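Local structure of conserved hypothetical secreted protein (Helicobacter pylori, 4RNZ) at residues A159-S162 against Q167-L170. The protein helps determine the helical cell shape of the bacterium and is probably a zinc-dependent M23 metallopeptidase that cleaves peptidoglycan. Residues are numbered along the deposited sequence; the frame is centred on the assembly and turned at random.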
ATOM      1  N   ALA A 159      12.134  -3.286  12.062  1.00 28.79           N
ATOM      2  CA  ALA A 159      11.707  -4.387  12.894  1.00 29.79           C
ATOM      3  C   ALA A 159      12.893  -5.259  13.258  1.00 30.28           C
ATOM      4  O   ALA A 159      13.910  -5.255  12.578  1.00 29.79           O
ATOM      5  CB  ALA A 159      10.621  -5.197  12.217  1.00 30.11           C
ATOM      6  N   MET A 160      12.744  -5.976  14.360  1.00 29.89           N
ATOM      7  CA  MET A 160      13.771  -6.891  14.867  1.00 32.19           C
ATOM      8  C   MET A 160      13.080  -8.048  15.579  1.00 33.76           C
ATOM      9  O   MET A 160      12.129  -7.859  16.365  1.00 31.18           O
ATOM     10  CB  MET A 160      14.729  -6.180  15.824  1.00 32.86           C
ATOM     11  CG  MET A 160      15.899  -7.044  16.298  1.00 34.67           C
ATOM     12  SD  MET A 160      15.496  -8.135  17.674  1.00 36.97           S
ATOM     13  CE  MET A 160      15.559  -6.956  19.017  1.00 37.73           C
ATOM     14  N   VAL A 161      13.517  -9.260  15.255  1.00 36.21           N
ATOM     15  CA  VAL A 161      13.128 -10.437  16.023  1.00 35.11           C
ATOM     16  C   VAL A 161      14.437 -11.117  16.459  1.00 39.06           C
ATOM     17  O   VAL A 161      15.425 -11.104  15.718  1.00 38.72           O
ATOM     18  CB  VAL A 161      12.187 -11.380  15.257  1.00 35.44           C
ATOM     19  CG1 VAL A 161      11.010 -10.613  14.662  1.00 35.80           C
ATOM     20  CG2 VAL A 161      12.935 -12.144  14.177  1.00 38.32           C
ATOM     21  N   SER A 162      14.459 -11.617  17.693  1.00 40.06           N
ATOM     22  CA  SER A 162      15.635 -12.283  18.269  1.00 44.31           C
ATOM     23  C   SER A 162      15.294 -13.739  18.471  1.00 46.43           C
ATOM     24  O   SER A 162      14.191 -14.074  18.902  1.00 46.75           O
ATOM     25  CB  SER A 162      15.995 -11.705  19.619  1.00 43.82           C
ATOM     26  OG  SER A 162      15.079 -12.206  20.576  1.00 48.36           O
ATOM     27  N   GLN A 167      19.854 -11.462  16.461  1.00 48.09           N
ATOM     28  CA  GLN A 167      18.839 -10.461  16.123  1.00 46.10           C
ATOM     29  C   GLN A 167      18.765 -10.245  14.608  1.00 44.64           C
ATOM     30  O   GLN A 167      19.794 -10.113  13.940  1.00 39.09           O
ATOM     31  CB  GLN A 167      19.115  -9.175  16.901  1.00 46.04           C
ATOM     32  CG  GLN A 167      19.283  -9.479  18.390  1.00 48.42           C
ATOM     33  CD  GLN A 167      19.032  -8.300  19.309  1.00 51.57           C
ATOM     34  OE1 GLN A 167      19.452  -7.177  19.032  1.00 52.96           O
ATOM     35  NE2 GLN A 167      18.355  -8.559  20.430  1.00 54.86           N
ATOM     36  N   TYR A 168      17.530 -10.251  14.087  1.00 41.75           N
ATOM     37  CA  TYR A 168      17.250 -10.247  12.655  1.00 40.95           C
ATOM     38  C   TYR A 168      16.452  -8.990  12.359  1.00 38.86           C
ATOM     39  O   TYR A 168      15.272  -8.863  12.724  1.00 35.32           O
ATOM     40  CB  TYR A 168      16.497 -11.511  12.241  1.00 44.83           C
ATOM     41  CG  TYR A 168      17.319 -12.747  12.545  1.00 50.34           C
ATOM     42  CD1 TYR A 168      18.336 -13.162  11.682  1.00 52.21           C
ATOM     43  CD2 TYR A 168      17.123 -13.464  13.726  1.00 55.97           C
ATOM     44  CE1 TYR A 168      19.117 -14.271  11.972  1.00 55.14           C
ATOM     45  CE2 TYR A 168      17.895 -14.579  14.024  1.00 56.63           C
ATOM     46  CZ  TYR A 168      18.888 -14.974  13.148  1.00 57.76           C
ATOM     47  OH  TYR A 168      19.651 -16.071  13.450  1.00 61.22           O
ATOM     48  N   TYR A 169      17.139  -8.056  11.724  1.00 37.39           N
ATOM     49  CA  TYR A 169      16.632  -6.716  11.497  1.00 38.83           C
ATOM     50  C   TYR A 169      16.099  -6.535  10.100  1.00 39.12           C
ATOM     51  O   TYR A 169      16.629  -7.099   9.131  1.00 37.19           O
ATOM     52  CB  TYR A 169      17.752  -5.725  11.674  1.00 38.99           C
ATOM     53  CG  TYR A 169      18.210  -5.536  13.089  1.00 41.14           C
ATOM     54  CD1 TYR A 169      17.620  -4.583  13.895  1.00 43.01           C
ATOM     55  CD2 TYR A 169      19.258  -6.274  13.612  1.00 46.11           C
ATOM     56  CE1 TYR A 169      18.058  -4.359  15.181  1.00 46.55           C
ATOM     57  CE2 TYR A 169      19.698  -6.057  14.909  1.00 48.57           C
ATOM     58  CZ  TYR A 169      19.089  -5.099  15.686  1.00 47.80           C
ATOM     59  OH  TYR A 169      19.491  -4.862  16.982  1.00 54.56           O
ATOM     60  N   LEU A 170      15.087  -5.689   9.979  1.00 35.21           N
ATOM     61  CA  LEU A 170      14.794  -5.132   8.693  1.00 34.45           C
ATOM     62  C   LEU A 170      14.368  -3.678   8.813  1.00 34.84           C
ATOM     63  O   LEU A 170      13.904  -3.239   9.867  1.00 29.00           O
ATOM     64  CB  LEU A 170      13.771  -5.965   7.946  1.00 36.72           C
ATOM     65  CG  LEU A 170      12.409  -6.178   8.565  1.00 36.97           C
ATOM     66  CD1 LEU A 170      11.442  -5.046   8.225  1.00 37.43           C
ATOM     67  CD2 LEU A 170      11.869  -7.494   8.021  1.00 40.12           C
TER
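Met160 lays its CG over one face of the Tyr169 ring, 3.8 Å from the ring centroid, in a CH-pi contact. The segments lie on the two arms, strands 153-163 and 166-172, of an antiparallel beta hairpin in the second domain of Csd3. The Met160 sulfur stands farther above the same ring, a Met-aromatic contact at 5.3 Å from SD to the centroid. The Tyr168 ring meets segment 159-162 at its edge instead: Val161 O lies near the ring plane, 3.5 Å from Tyr168 CD2. Met160 CG is anti to the backbone N (chi1 -175°), which lays CG over the Tyr169 ring face. Bends at chi2 and chi3 then carry SD and CE to Gln167, with SD 3.8 Å from Gln167 CB. Helix 326-348 covers the face carrying Met160, Tyr169 and Gln167, with Leu343 touching both Met160 and Tyr169. On the face carrying Ala159, Val161, Tyr168 and Leu170, Ala159 CB touches Leu170 CD1 at 4.1 Å, and Tyr122 packs on both. Ser162 OG is hydrogen-bonded to the backbone N of Lys136 on the adjoining strand 136-146. Four backbone hydrogen bonds join the arms at the pairs Ala159-Leu170 and Val161-Tyr168. Tyr168 O accepts from Val161 N at 3.1 Å and also bonds the hydroxyl of Tyr122.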